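Local coordinates for zinc transport protein ZntB (Vibrio parahaemolyticus RIMD 2210633, PDB 3CK6) that probably takes up zinc ions across the inner membrane as a zinc:proton symporter, this construct being its cytoplasmic domain, which assembles into a funnel-shaped homopentamer, at residues P41-W46 and H59-E64; G45-N50 and A106-R111; P67-L72 and F77-R82. The protein carries 1 engineered substitution. One frame throughout, in Å; residues are numbered along the deposited sequence.

Contact 1 of 3, residues P41-W46 and H59-E64; sequences PDIRGW and HLLADE. Engineered in segment 41-46: Gly45 (natural residue Ser).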
loop_
_atom_site.group_PDB
_atom_site.type_symbol
_atom_site.label_atom_id
_atom_site.label_comp_id
_atom_site.label_asym_id
_atom_site.label_seq_id
_atom_site.Cartn_x
_atom_site.Cartn_y
_atom_site.Cartn_z
ATOM N N PRO E 41 30.490 10.226 29.327
ATOM C CA PRO E 41 30.372 9.241 30.415
ATOM C C PRO E 41 29.352 9.592 31.501
ATOM O O PRO E 41 28.775 8.687 32.109
ATOM C CB PRO E 41 31.781 9.214 31.045
ATOM C CG PRO E 41 32.558 10.329 30.383
ATOM C CD PRO E 41 31.903 10.536 29.046
ATOM N N ASP E 42 29.151 10.886 31.742
ATOM C CA ASP E 42 28.339 11.377 32.867
ATOM C C ASP E 42 26.823 11.490 32.618
ATOM O O ASP E 42 26.057 11.672 33.576
ATOM C CB ASP E 42 28.852 12.753 33.327
ATOM C CG ASP E 42 30.232 12.707 34.013
ATOM O OD1 ASP E 42 30.796 11.616 34.269
ATOM O OD2 ASP E 42 30.757 13.805 34.293
ATOM N N ILE E 43 26.386 11.421 31.356
ATOM C CA ILE E 43 24.970 11.710 31.044
ATOM C C ILE E 43 23.996 10.648 31.567
ATOM O O ILE E 43 22.952 10.991 32.126
ATOM C CB ILE E 43 24.712 12.038 29.541
ATOM C CG1 ILE E 43 23.262 12.563 29.359
ATOM C CG2 ILE E 43 25.061 10.848 28.649
ATOM C CD1 ILE E 43 22.902 12.948 27.902
ATOM N N ARG E 44 24.340 9.372 31.415
ATOM C CA ARG E 44 23.488 8.312 31.939
ATOM C C ARG E 44 23.213 8.473 33.441
ATOM O O ARG E 44 22.080 8.276 33.893
ATOM C CB ARG E 44 24.088 6.922 31.680
ATOM C CG ARG E 44 23.301 5.805 32.360
ATOM C CD ARG E 44 23.891 4.439 32.054
ATOM N NE ARG E 44 23.700 4.054 30.660
ATOM C CZ ARG E 44 22.611 3.457 30.177
ATOM N NH1 ARG E 44 22.565 3.130 28.885
ATOM N NH2 ARG E 44 21.570 3.188 30.981
ATOM N N GLY E 45 24.253 8.796 34.211
ATOM C CA GLY E 45 24.117 8.938 35.664
ATOM C C GLY E 45 23.157 10.055 36.018
ATOM O O GLY E 45 22.275 9.901 36.884
ATOM N N TRP E 46 23.329 11.186 35.341
ATOM C CA TRP E 46 22.457 12.336 35.521
ATOM C C TRP E 46 20.995 11.996 35.230
ATOM O O TRP E 46 20.113 12.305 36.034
ATOM C CB TRP E 46 22.935 13.472 34.629
ATOM C CG TRP E 46 22.188 14.736 34.767
ATOM C CD1 TRP E 46 22.200 15.596 35.833
ATOM C CD2 TRP E 46 21.327 15.320 33.787
ATOM N NE1 TRP E 46 21.380 16.676 35.575
ATOM C CE2 TRP E 46 20.831 16.529 34.329
ATOM C CE3 TRP E 46 20.916 14.931 32.504
ATOM C CZ2 TRP E 46 19.971 17.362 33.621
ATOM C CZ3 TRP E 46 20.048 15.757 31.803
ATOM C CH2 TRP E 46 19.572 16.957 32.380
ATOM N N HIS E 59 17.461 3.326 25.526
ATOM C CA HIS E 59 17.006 3.632 24.170
ATOM C C HIS E 59 17.538 4.974 23.700
ATOM O O HIS E 59 18.005 5.099 22.552
ATOM C CB HIS E 59 15.485 3.550 24.002
ATOM C CG HIS E 59 15.052 3.260 22.588
ATOM N ND1 HIS E 59 14.294 4.140 21.842
ATOM C CD2 HIS E 59 15.276 2.192 21.791
ATOM C CE1 HIS E 59 14.064 3.621 20.647
ATOM N NE2 HIS E 59 14.643 2.436 20.594
ATOM N N LEU E 60 17.506 5.962 24.601
ATOM C CA LEU E 60 17.984 7.323 24.304
ATOM C C LEU E 60 19.461 7.375 23.912
ATOM O O LEU E 60 19.846 8.143 23.035
ATOM C CB LEU E 60 17.753 8.254 25.498
ATOM C CG LEU E 60 17.901 9.763 25.240
ATOM C CD1 LEU E 60 16.692 10.327 24.496
ATOM C CD2 LEU E 60 18.146 10.529 26.537
ATOM N N LEU E 61 20.275 6.579 24.596
ATOM C CA LEU E 61 21.712 6.619 24.437
ATOM C C LEU E 61 22.245 5.483 23.546
ATOM O O LEU E 61 23.454 5.281 23.470
ATOM C CB LEU E 61 22.400 6.572 25.817
ATOM C CG LEU E 61 22.028 7.635 26.869
ATOM C CD1 LEU E 61 22.844 7.417 28.123
ATOM C CD2 LEU E 61 22.208 9.058 26.340
ATOM N N ALA E 62 21.354 4.730 22.900
ATOM C CA ALA E 62 21.749 3.531 22.149
ATOM C C ALA E 62 22.684 3.897 20.995
ATOM O O ALA E 62 22.642 5.020 20.497
ATOM C CB ALA E 62 20.505 2.813 21.615
ATOM N N ASP E 63 23.521 2.958 20.565
ATOM C CA ASP E 63 24.343 3.179 19.374
ATOM C C ASP E 63 23.475 3.474 18.144
ATOM O O ASP E 63 23.680 4.490 17.460
ATOM C CB ASP E 63 25.258 1.978 19.111
ATOM C CG ASP E 63 26.272 2.244 17.999
ATOM O OD1 ASP E 63 26.511 3.437 17.675
ATOM O OD2 ASP E 63 26.840 1.261 17.443
ATOM N N GLU E 64 22.503 2.603 17.875
ATOM C CA GLU E 64 21.678 2.709 16.669
ATOM C C GLU E 64 20.347 3.362 17.010
ATOM O O GLU E 64 19.895 3.295 18.160
ATOM C CB GLU E 64 21.415 1.327 16.066
ATOM C CG GLU E 64 22.659 0.395 15.897
ATOM C CD GLU E 64 23.316 0.466 14.518
ATOM O OE1 GLU E 64 24.021 -0.513 14.141
ATOM O OE2 GLU E 64 23.140 1.482 13.804
#

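Contact 2 of 3, residues G45-N50 and A106-R111; sequences GWLEDN and ALISTR. Engineered in segment 45-50: Gly45 (natural residue Ser).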
loop_
_atom_site.group_PDB
_atom_site.type_symbol
_atom_site.label_atom_id
_atom_site.label_comp_id
_atom_site.label_asym_id
_atom_site.label_seq_id
_atom_site.Cartn_x
_atom_site.Cartn_y
_atom_site.Cartn_z
ATOM N N GLY E 45 24.253 8.796 34.211
ATOM C CA GLY E 45 24.117 8.938 35.664
ATOM C C GLY E 45 23.157 10.055 36.018
ATOM O O GLY E 45 22.275 9.901 36.884
ATOM N N TRP E 46 23.329 11.186 35.341
ATOM C CA TRP E 46 22.457 12.336 35.521
ATOM C C TRP E 46 20.995 11.996 35.230
ATOM O O TRP E 46 20.113 12.305 36.034
ATOM C CB TRP E 46 22.935 13.472 34.629
ATOM C CG TRP E 46 22.188 14.736 34.767
ATOM C CD1 TRP E 46 22.200 15.596 35.833
ATOM C CD2 TRP E 46 21.327 15.320 33.787
ATOM N NE1 TRP E 46 21.380 16.676 35.575
ATOM C CE2 TRP E 46 20.831 16.529 34.329
ATOM C CE3 TRP E 46 20.916 14.931 32.504
ATOM C CZ2 TRP E 46 19.971 17.362 33.621
ATOM C CZ3 TRP E 46 20.048 15.757 31.803
ATOM C CH2 TRP E 46 19.572 16.957 32.380
ATOM N N LEU E 47 20.753 11.339 34.096
ATOM C CA LEU E 47 19.386 10.956 33.690
ATOM C C LEU E 47 18.722 10.019 34.710
ATOM O O LEU E 47 17.564 10.224 35.107
ATOM C CB LEU E 47 19.410 10.316 32.292
ATOM C CG LEU E 47 19.685 11.282 31.128
ATOM C CD1 LEU E 47 19.939 10.532 29.847
ATOM C CD2 LEU E 47 18.537 12.274 30.933
ATOM N N GLU E 48 19.474 9.012 35.151
ATOM C CA GLU E 48 18.980 8.073 36.160
ATOM C C GLU E 48 18.817 8.707 37.544
ATOM O O GLU E 48 17.822 8.445 38.227
ATOM C CB GLU E 48 19.829 6.799 36.196
ATOM C CG GLU E 48 19.626 5.972 34.924
ATOM C CD GLU E 48 20.533 4.747 34.824
ATOM O OE1 GLU E 48 20.514 4.106 33.750
ATOM O OE2 GLU E 48 21.256 4.436 35.790
ATOM N N ASP E 49 19.761 9.562 37.940
ATOM C CA ASP E 49 19.622 10.328 39.185
ATOM C C ASP E 49 18.326 11.142 39.194
ATOM O O ASP E 49 17.717 11.343 40.247
ATOM C CB ASP E 49 20.819 11.273 39.385
ATOM C CG ASP E 49 22.054 10.573 39.971
ATOM O OD1 ASP E 49 21.992 9.396 40.420
ATOM O OD2 ASP E 49 23.115 11.230 39.979
ATOM N N ASN E 50 17.918 11.579 38.005
ATOM C CA ASN E 50 16.710 12.358 37.786
ATOM C C ASN E 50 15.502 11.470 37.490
ATOM O O ASN E 50 14.447 11.948 37.038
ATOM C CB ASN E 50 16.952 13.385 36.667
ATOM C CG ASN E 50 17.559 14.674 37.194
ATOM O OD1 ASN E 50 16.871 15.468 37.825
ATOM N ND2 ASN E 50 18.850 14.883 36.942
ATOM N N ALA E 106 10.301 19.132 31.353
ATOM C CA ALA E 106 11.566 19.651 30.812
ATOM C C ALA E 106 11.863 19.020 29.467
ATOM O O ALA E 106 11.494 17.871 29.214
ATOM C CB ALA E 106 12.710 19.353 31.763
ATOM N N LEU E 107 12.580 19.760 28.632
ATOM C CA LEU E 107 13.035 19.263 27.349
ATOM C C LEU E 107 14.514 18.978 27.456
ATOM O O LEU E 107 15.284 19.886 27.729
ATOM C CB LEU E 107 12.814 20.333 26.285
ATOM C CG LEU E 107 12.083 20.064 24.967
ATOM C CD1 LEU E 107 12.992 20.429 23.768
ATOM C CD2 LEU E 107 11.453 18.667 24.852
ATOM N N ILE E 108 14.894 17.724 27.261
ATOM C CA ILE E 108 16.294 17.297 27.263
ATOM C C ILE E 108 16.615 16.811 25.850
ATOM O O ILE E 108 16.014 15.848 25.371
ATOM C CB ILE E 108 16.561 16.131 28.249
ATOM C CG1 ILE E 108 16.151 16.481 29.688
ATOM C CG2 ILE E 108 18.017 15.702 28.208
ATOM C CD1 ILE E 108 16.174 15.230 30.604
ATOM N N SER E 109 17.542 17.495 25.190
ATOM C CA SER E 109 17.992 17.068 23.878
ATOM C C SER E 109 19.438 16.614 23.948
ATOM O O SER E 109 20.237 17.162 24.722
ATOM C CB SER E 109 17.800 18.175 22.831
ATOM O OG SER E 109 18.550 19.321 23.158
ATOM N N THR E 110 19.769 15.597 23.144
ATOM C CA THR E 110 21.091 14.987 23.172
ATOM C C THR E 110 21.634 14.939 21.752
ATOM O O THR E 110 20.871 14.756 20.787
ATOM C CB THR E 110 21.122 13.549 23.786
ATOM O OG1 THR E 110 20.477 12.609 22.904
ATOM C CG2 THR E 110 20.497 13.495 25.189
ATOM N N ARG E 111 22.936 15.158 21.627
ATOM C CA ARG E 111 23.578 15.183 20.334
ATOM C C ARG E 111 24.889 14.395 20.374
ATOM O O ARG E 111 25.473 14.178 21.437
ATOM C CB ARG E 111 23.849 16.644 19.910
ATOM C CG ARG E 111 24.899 17.365 20.780
ATOM C CD ARG E 111 25.992 17.908 19.912
ATOM N NE ARG E 111 27.160 18.426 20.626
ATOM C CZ ARG E 111 27.473 19.721 20.688
ATOM N NH1 ARG E 111 26.687 20.629 20.103
ATOM N NH2 ARG E 111 28.561 20.117 21.340
#

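Contact 3 of 3, residues P67-L72 and F77-R82; sequences PSFHPL and FMLILR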
loop_
_atom_site.group_PDB
_atom_site.type_symbol
_atom_site.label_atom_id
_atom_site.label_comp_id
_atom_site.label_asym_id
_atom_site.label_seq_id
_atom_site.Cartn_x
_atom_site.Cartn_y
_atom_site.Cartn_z
ATOM N N PRO E 67 14.493 7.731 13.349
ATOM C CA PRO E 67 13.501 8.726 13.782
ATOM C C PRO E 67 12.185 8.074 14.209
ATOM O O PRO E 67 11.669 7.163 13.544
ATOM C CB PRO E 67 13.291 9.598 12.541
ATOM C CG PRO E 67 14.614 9.463 11.778
ATOM C CD PRO E 67 15.034 8.024 12.005
ATOM N N SER E 68 11.647 8.555 15.325
ATOM C CA SER E 68 10.484 7.939 15.914
ATOM C C SER E 68 9.950 8.779 17.057
ATOM O O SER E 68 10.655 9.626 17.633
ATOM C CB SER E 68 10.815 6.530 16.436
ATOM O OG SER E 68 12.054 6.524 17.133
ATOM N N PHE E 69 8.712 8.491 17.402
ATOM C CA PHE E 69 8.054 9.118 18.526
ATOM C C PHE E 69 7.590 8.019 19.480
ATOM O O PHE E 69 7.039 7.004 19.050
ATOM C CB PHE E 69 6.867 9.964 18.051
ATOM C CG PHE E 69 5.987 10.474 19.193
ATOM C CD1 PHE E 69 6.331 11.641 19.898
ATOM C CD2 PHE E 69 4.853 9.783 19.560
ATOM C CE1 PHE E 69 5.551 12.108 20.963
ATOM C CE2 PHE E 69 4.052 10.245 20.632
ATOM C CZ PHE E 69 4.410 11.416 21.331
ATOM N N HIS E 70 7.800 8.242 20.776
ATOM C CA HIS E 70 7.530 7.247 21.798
ATOM C C HIS E 70 6.769 7.946 22.918
ATOM O O HIS E 70 7.372 8.682 23.691
ATOM C CB HIS E 70 8.846 6.706 22.368
ATOM C CG HIS E 70 9.754 6.094 21.340
ATOM N ND1 HIS E 70 9.714 4.755 21.018
ATOM C CD2 HIS E 70 10.727 6.636 20.568
ATOM C CE1 HIS E 70 10.615 4.497 20.081
ATOM N NE2 HIS E 70 11.241 5.622 19.787
ATOM N N PRO E 71 5.459 7.703 23.020
ATOM C CA PRO E 71 4.762 8.241 24.194
ATOM C C PRO E 71 5.132 7.444 25.443
ATOM O O PRO E 71 5.083 6.206 25.416
ATOM C CB PRO E 71 3.281 8.051 23.849
ATOM C CG PRO E 71 3.242 6.979 22.835
ATOM C CD PRO E 71 4.568 6.947 22.120
ATOM N N LEU E 72 5.510 8.139 26.515
ATOM C CA LEU E 72 5.925 7.479 27.764
ATOM C C LEU E 72 4.862 7.660 28.881
ATOM O O LEU E 72 3.676 7.810 28.578
ATOM C CB LEU E 72 7.330 7.954 28.176
ATOM C CG LEU E 72 8.406 7.684 27.095
ATOM C CD1 LEU E 72 9.700 8.394 27.434
ATOM C CD2 LEU E 72 8.648 6.172 26.875
ATOM N N PHE E 77 7.479 12.007 26.766
ATOM C CA PHE E 77 7.714 11.295 25.514
ATOM C C PHE E 77 9.164 11.358 25.110
ATOM O O PHE E 77 9.948 12.150 25.665
ATOM C CB PHE E 77 6.789 11.804 24.376
ATOM C CG PHE E 77 7.033 13.232 23.938
ATOM C CD1 PHE E 77 8.132 13.569 23.133
ATOM C CD2 PHE E 77 6.106 14.228 24.256
ATOM C CE1 PHE E 77 8.334 14.907 22.692
ATOM C CE2 PHE E 77 6.294 15.561 23.817
ATOM C CZ PHE E 77 7.395 15.907 23.047
HETATM N N MSE E 78 9.516 10.508 24.146
HETATM C CA MSE E 78 10.807 10.615 23.453
HETATM C C MSE E 78 10.543 10.885 21.999
HETATM O O MSE E 78 9.697 10.228 21.400
HETATM C CB MSE E 78 11.616 9.324 23.565
HETATM C CG MSE E 78 13.026 9.387 22.905
HETATM SE SE MSE E 78 13.975 7.674 23.198
HETATM C CE MSE E 78 14.018 7.684 25.063
ATOM N N LEU E 79 11.297 11.824 21.436
ATOM C CA LEU E 79 11.281 12.107 20.009
ATOM C C LEU E 79 12.699 12.054 19.443
ATOM O O LEU E 79 13.610 12.757 19.896
ATOM C CB LEU E 79 10.689 13.493 19.727
ATOM C CG LEU E 79 10.545 13.899 18.265
ATOM C CD1 LEU E 79 9.526 13.013 17.521
ATOM C CD2 LEU E 79 10.143 15.367 18.201
ATOM N N ILE E 80 12.864 11.217 18.435
ATOM C CA ILE E 80 14.144 11.070 17.773
ATOM C C ILE E 80 14.045 11.577 16.360
ATOM O O ILE E 80 13.110 11.213 15.652
ATOM C CB ILE E 80 14.615 9.577 17.821
ATOM C CG1 ILE E 80 14.788 9.160 19.290
ATOM C CG2 ILE E 80 15.902 9.380 16.974
ATOM C CD1 ILE E 80 14.970 7.649 19.542
ATOM N N LEU E 81 15.037 12.383 15.947
ATOM C CA LEU E 81 15.078 13.015 14.641
ATOM C C LEU E 81 16.475 12.968 14.044
ATOM O O LEU E 81 17.453 12.730 14.743
ATOM C CB LEU E 81 14.640 14.489 14.730
ATOM C CG LEU E 81 13.243 14.738 15.315
ATOM C CD1 LEU E 81 13.088 16.223 15.554
ATOM C CD2 LEU E 81 12.104 14.199 14.404
ATOM N N ARG E 82 16.544 13.178 12.742
ATOM C CA ARG E 82 17.809 13.250 12.040
ATOM C C ARG E 82 17.939 14.593 11.314
ATOM O O ARG E 82 16.933 15.199 10.897
ATOM C CB ARG E 82 17.943 12.071 11.069
ATOM C CG ARG E 82 18.122 10.721 11.743
ATOM C CD ARG E 82 19.568 10.187 11.587
ATOM N NE ARG E 82 19.722 8.874 12.240
ATOM C CZ ARG E 82 20.802 8.096 12.168
ATOM N NH1 ARG E 82 21.872 8.476 11.489
ATOM N NH2 ARG E 82 20.803 6.916 12.778
#

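Contact 1 of 3, residues P41-W46 and H59-E64
Leu61 carries CG anti to its own carbonyl carbon (chi1 -56°), and with the outer torsion extended this sends both methyl groups across to Ile43 and Arg44 of the neighbouring helix. On that helix, Arg44 holds CG on the far side from the backbone N (chi1 173°), and the chain then bends at chi3, turning one face of the guanidinium toward Leu61 CD1. The evidence for packing rather than polar bonding is direct: no hydrogen bond joins the segments, and every short distance ends on a carbon of Leu61. CD1 of Leu61 lies 3.8 Å from CB of Arg44 and 4.0 Å from CA of Arg44, close against the start of the side chain and the helix backbone beneath it. The guanidinium faces the same methyl from farther off. CG2 of Ile43 meets both methyls of Leu61, CD1 and CD2, each at 4.1 Å, with the two side chains crossing obliquely; CD1 thus serves both partners. Leu61 gives up the most surface here, as expected of one residue facing two partners. The backbones stay well apart, the nearest CA atoms, those of Arg44 and Leu61, being separated by 7.9 Å. The charge of Arg44 is met outside the two segments, in salt bridges from NH2 to Asp58 and Glu48, which would be expected to fix the guanidinium beside the leucine. Leu61 is the first residue to leave helical backbone angles after helix 54-60, and Ile43 also touches Thr110 of strand 106-111. The arrangement is that of two short consecutive helices, 43-49 and 54-60, joined by a short loop and packed on the mixed sheet of the CorA-family cytoplasmic domain.

Contact 2 of 3, residues G45-N50 and A106-R111
Apolar packing alone joins the two segments, and all of it converges on Ile108. Its CD1 methyl lies 3.8 Å from CD2 of Leu47, the two side chains running antiparallel and overlapping flank to flank. That methyl also lies 4.1 Å from CZ3 of Trp46, approaching the indole obliquely. The second branch, CG2, stands equally far from Trp46 CZ3, so the isoleucine offers both ends of its fork to one ring atom. Ile108 has CG1 anti to the carbonyl carbon (chi1 -57°), which points CD1 at the helix. The CA atoms of Leu47 and Ile108 remain 9.5 Å apart, a gap bridged by side chains.

No hydrogen bond crosses between the segments. Within the helical one, Asn50 ND2 donates to Trp46 O at 3.0 Å, from above the carbonyl plane, while Asn50 N reaches the same oxygen from the opposite face. Two donors of one residue thus grip this carbonyl at the helix end, and ND2 also lies 3.4 Å above the indole plane, displaced toward the rim of the ring. Outside the pair, Trp46 NE1 and Asn50 ND2 both donate to Glu26 O, and Leu47 packs on Val57 and Leu60.

All three touching residues are buried, which marks a helix-on-sheet core: helix 43-49 covers strand 106-111 in the alpha/beta cytoplasmic domain of this CorA-family protein.

Contact 3 of 3, residues P67-L72 and F77-R82
Phe77, Pro67 and Met78 bury the most surface between these two segments, and each does so differently. Phe77 meets Phe69, which stands on the same face of the sheet. CG of Phe77 lies between the backbone N and the carbonyl carbon (chi1 66°), placing one ring face opposite Phe69 CE1, 3.5 Å from Phe77 CG. The planes are inclined at 45° with centroids 5.2 Å apart, an oblique aromatic pair.

Pro67 works at the other end. Its ring crosses the Arg82 chain at about a right angle, CG to CG at 3.7 Å, and its CA makes a CA-H...O contact with Ile80 O, which also accepts the backbone bond from Ser68 N.

Met78, a selenomethionine, runs side by side with His70 on the other face, CB to CB at 4.0 Å. Its first two torsions, both extended, carry SE alongside the His70 ring, 4.9 Å from the centroid and obliquely placed. His70 NE2 donates to Ser68 OG at 2.9 Å; the oxygen lies tilted from the ring plane, and the bond probably limits rotation of the imidazole.

Beneath these side chains, two antiparallel hydrogen-bonded pairs, Ser68 with Ile80 and His70 with Met78, supply four backbone bonds. The straightest is Ile80 N to Ser68 O, 2.8 Å long with an N-H...O angle of 177°. The strand axes lie 4.7 Å apart and almost exactly antiparallel, as expected for a beta hairpin.

Strand 68-71 forms one margin of the sheet within this chain, and strand 77-83 joins it to strand 96-103. Helix 54-60 covers the Met78 face, where Asn217 of a second subunit also bonds Ser68 OG. Helices 134-161 and 173-199 pack on the opposite face, against Phe77 and Phe69 respectively.

How the contacts relate
Contacts 1 and 2 share helix 43-49 and rely on side-chain packing, whereas contact 3 is a strand pairing held by backbone hydrogen bonds. Contact 2 is buried against the sheet; contact 1 is only partly buried, and there an arginine whose charge is met outside the two segments borders the apolar packing. Leu60 connects these two, its CD2 lying 3.8 Å from Leu47 CD1. Contact 3, also largely buried, occupies the far margin of the same sheet, about 14 Å from contact 2 between centres. Helix 54-60 links it to contact 1 through His59 and Leu60, which pack on Met78. Both segment pairs 41-46/59-64 and 67-72/77-82 reach the second subunit; 45-50/106-111 does not.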